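PDB 5OPZ: ChiX, which is a zinc L-Ala D-Glu endopeptidase that hydrolyses peptidoglycan and is required for chitinase secretion by Serratia marcescens. Local coordinates for residues A[20-23]-A[24-27]; A[96-99]-A[100-104]. One frame throughout, in Å; residues are numbered along the deposited sequence. Where two conformers were deposited one is given.

Interaction 1. Residues A[20-23]-A[24-27]; sequences ENLR and GVHP
A type II beta turn from L22 to V25 leads the chain out of helix 15-21 and towards helix 27-39. It is closed by one backbone hydrogen bond, from V25 N to L22 O at 3.0 Å. The bond is nearly straight (N-H...O 160°). R23 and G24 are the two central residues. G24 has phi +84°, where a beta carbon would be jammed against R23 O, so the turn calls for glycine here.

V25 points back across the turn. Its CG2 packs against the carbonyl that accepts the bond, 3.5 Å from L22 O. Its other branch, CG1, lies anti to the backbone N (chi1 173°) and meets L22 CD2 at 4.3 Å. Both side chains are buried and rest on V78 of strand 77-82, so the turn is seated on the sheet.

After the turn, H26 is the N-cap of helix 27-39: its ND1 accepts a hydrogen bond from D28 N. The H26 ring also meets Y135 edge-to-face. The CB of R23 points away from 24-27, though it still touches G24 N at 3.4 Å. The side chain is exposed and extended from CG to NE. It ends in a salt bridge within 20-23: R23 NE meets E20 OE1 at 3.0 Å from above the carboxylate plane, and OE1 is tilted from the guanidinium plane.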
# COMPACT_ATOMS: atom_id res chain seq x y z
N GLU A 20 -11.35 4.55 3.03
CA GLU A 20 -12.14 4.79 1.85
C GLU A 20 -11.46 4.14 0.62
O GLU A 20 -12.11 3.46 -0.17
CB GLU A 20 -12.41 6.29 1.67
CG GLU A 20 -13.11 6.71 0.39
CD GLU A 20 -14.57 6.25 0.28
OE1 GLU A 20 -15.18 5.76 1.26
OE2 GLU A 20 -15.15 6.41 -0.80
N ASN A 21 -10.15 4.30 0.50
CA ASN A 21 -9.41 3.78 -0.66
C ASN A 21 -9.12 2.29 -0.58
O ASN A 21 -8.67 1.65 -1.55
CB ASN A 21 -8.05 4.49 -0.85
CG ASN A 21 -8.14 5.77 -1.65
OD1 ASN A 21 -8.36 5.73 -2.87
ND2 ASN A 21 -7.92 6.93 -1.00
N LEU A 22 -9.38 1.71 0.58
CA LEU A 22 -9.30 0.28 0.76
C LEU A 22 -10.59 -0.45 0.38
O LEU A 22 -10.61 -1.68 0.39
CB LEU A 22 -8.99 -0.03 2.24
CG LEU A 22 -7.53 0.19 2.62
CD1 LEU A 22 -7.35 0.20 4.13
CD2 LEU A 22 -6.64 -0.83 1.98
N ARG A 23 -11.66 0.26 0.06
CA ARG A 23 -12.87 -0.43 -0.32
C ARG A 23 -12.65 -1.24 -1.61
O ARG A 23 -12.05 -0.75 -2.59
CB ARG A 23 -14.04 0.55 -0.47
CG ARG A 23 -14.50 1.18 0.83
CD ARG A 23 -15.62 2.15 0.46
NE ARG A 23 -16.10 2.94 1.59
CZ ARG A 23 -17.16 2.63 2.33
NH1 ARG A 23 -17.90 1.54 2.08
NH2 ARG A 23 -17.51 3.43 3.34
N GLY A 24 -13.10 -2.49 -1.59
CA GLY A 24 -12.87 -3.43 -2.66
C GLY A 24 -11.55 -4.19 -2.65
O GLY A 24 -11.37 -5.11 -3.42
N VAL A 25 -10.63 -3.83 -1.77
CA VAL A 25 -9.38 -4.56 -1.60
C VAL A 25 -9.71 -5.85 -0.84
O VAL A 25 -10.60 -5.90 0.04
CB VAL A 25 -8.34 -3.63 -0.92
CG1 VAL A 25 -7.08 -4.34 -0.55
CG2 VAL A 25 -8.04 -2.50 -1.88
N HIS A 26 -8.93 -6.89 -1.10
CA HIS A 26 -9.08 -8.18 -0.41
C HIS A 26 -9.14 -7.97 1.10
O HIS A 26 -8.24 -7.30 1.63
CB HIS A 26 -7.92 -9.10 -0.75
CG HIS A 26 -8.14 -10.52 -0.35
ND1 HIS A 26 -8.10 -10.93 0.97
CD2 HIS A 26 -8.49 -11.61 -1.07
CE1 HIS A 26 -8.40 -12.22 1.04
NE2 HIS A 26 -8.61 -12.65 -0.19
N PRO A 27 -10.15 -8.52 1.80
CA PRO A 27 -10.24 -8.29 3.24
C PRO A 27 -8.98 -8.59 4.04
O PRO A 27 -8.78 -7.97 5.08
CB PRO A 27 -11.44 -9.16 3.65
CG PRO A 27 -12.26 -9.31 2.41
CD PRO A 27 -11.29 -9.30 1.27

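Interaction 2. Residues A[96-99]-A[100-104]; sequences AQIA and VAVRR
A99 and V100 make the largest contacts in this piece of alpha helix, the middle of helix 92-109, with V102 and I98 on its buried side. The i to i+4 backbone bonds run through it. A99 O takes R103 N at 2.9 Å, and I98 O takes V102 N at the same length. A96 O takes V100 N at 3.1 Å, while the bond from A101 N to Q97 O is weak.

A99 lies under the side chain of R103. That chain starts with CG anti to the backbone N (chi1 -165°) and bends at chi3, which folds the guanidinium back along the helix. A99 O sits over the centre of one guanidinium face, and A99 CB is 3.9 Å from R103 NH2. The same NH2 forms a salt bridge with E118, which probably helps to hold the group in place. A99 also packs on W115 and F128, and R103 touches W115 too.

V100 is exposed. Its CG2 lies beside its own backbone N and 3.5 Å from A96 O. On the buried side, I98 CG2 and V102 CG2 meet at 4.2 Å where the two side chains cross obliquely. V102 also packs on V32 and A36 of helix 27-39 and on F128 of the sheet. A water donates to A96 O at 2.8 Å and weakly accepts from R103 NH1 at 3.5 Å, in the guanidinium plane.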
# COMPACT_ATOMS: atom_id res chain seq x y z
N ALA A 96 10.24 3.08 3.80
CA ALA A 96 10.91 2.04 4.60
C ALA A 96 10.27 1.90 5.98
O ALA A 96 10.11 0.79 6.50
CB ALA A 96 12.40 2.26 4.66
N GLN A 97 9.92 3.05 6.56
CA GLN A 97 9.29 3.01 7.88
C GLN A 97 7.90 2.47 7.82
O GLN A 97 7.50 1.74 8.73
CB GLN A 97 9.31 4.40 8.50
CG GLN A 97 10.71 4.88 8.89
CD GLN A 97 10.70 6.15 9.70
OE1 GLN A 97 10.25 6.14 10.81
NE2 GLN A 97 11.21 7.24 9.13
N ILE A 98 7.16 2.88 6.81
CA ILE A 98 5.83 2.29 6.58
C ILE A 98 5.95 0.77 6.46
O ILE A 98 5.12 0.03 7.03
CB ILE A 98 5.06 2.91 5.40
CG1 ILE A 98 4.79 4.37 5.68
CG2 ILE A 98 3.78 2.14 5.10
CD1 ILE A 98 4.53 5.17 4.43
N ALA A 99 6.92 0.29 5.69
CA ALA A 99 7.06 -1.14 5.49
C ALA A 99 7.40 -1.87 6.78
O ALA A 99 7.03 -3.02 6.90
CB ALA A 99 8.09 -1.42 4.42
N VAL A 100 8.10 -1.24 7.73
CA VAL A 100 8.32 -1.88 9.06
C VAL A 100 6.95 -2.19 9.69
O VAL A 100 6.73 -3.28 10.25
CB VAL A 100 9.13 -0.99 10.00
CG1 VAL A 100 9.12 -1.44 11.44
CG2 VAL A 100 10.55 -0.93 9.48
N ALA A 101 6.06 -1.20 9.67
CA ALA A 101 4.75 -1.34 10.23
C ALA A 101 3.92 -2.41 9.50
O ALA A 101 3.23 -3.19 10.15
CB ALA A 101 4.04 -0.02 10.19
N VAL A 102 3.96 -2.41 8.16
CA VAL A 102 3.27 -3.41 7.40
C VAL A 102 3.80 -4.79 7.70
O VAL A 102 2.99 -5.72 7.85
CB VAL A 102 3.28 -3.10 5.89
CG1 VAL A 102 2.66 -4.26 5.11
CG2 VAL A 102 2.56 -1.82 5.61
N ARG A 103 5.11 -4.94 7.77
CA ARG A 103 5.71 -6.25 8.06
C ARG A 103 5.33 -6.76 9.43
O ARG A 103 5.05 -7.95 9.60
CB ARG A 103 7.24 -6.12 7.99
CG ARG A 103 8.13 -7.32 7.90
CD ARG A 103 9.61 -6.99 7.54
NE ARG A 103 9.82 -6.25 6.30
CZ ARG A 103 10.31 -5.00 6.17
NH1 ARG A 103 10.66 -4.22 7.19
NH2 ARG A 103 10.46 -4.53 4.93
N ARG A 104 5.23 -5.88 10.41
CA ARG A 104 4.82 -6.30 11.76
C ARG A 104 3.34 -6.70 11.72
O ARG A 104 2.98 -7.78 12.22
CB ARG A 104 5.01 -5.17 12.76
CG ARG A 104 4.43 -5.45 14.13
CD ARG A 104 4.56 -4.27 15.06
NE ARG A 104 3.73 -4.49 16.23
CZ ARG A 104 3.54 -3.61 17.20
NH1 ARG A 104 4.13 -2.43 17.17
NH2 ARG A 104 2.75 -3.92 18.22
O HOH W 1 12.08 -1.15 6.31

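How the interactions relate
From the N terminus, interaction 1 comes first. It closes a tight turn between helix 15-21 and helix 27-39. The chain then passes through helix 27-39, strand 44-48, helix 53-62 and strand 77-82 before helix 92-109, where interaction 2 forms within a single helix and closes no larger loop. The two are in series and neither nest nor cross. The centres of interactions 1 and 2 are about 19 Å apart, on opposite sides of the chain's centre, and the two do not touch. Helix 27-39 links them: interaction 1 leads into its start, and A101 and V102 pack on it. Both also rest on the antiparallel sheet, interaction 1 on strands 44-48 and 77-82, interaction 2 on 113-115 and 127-130.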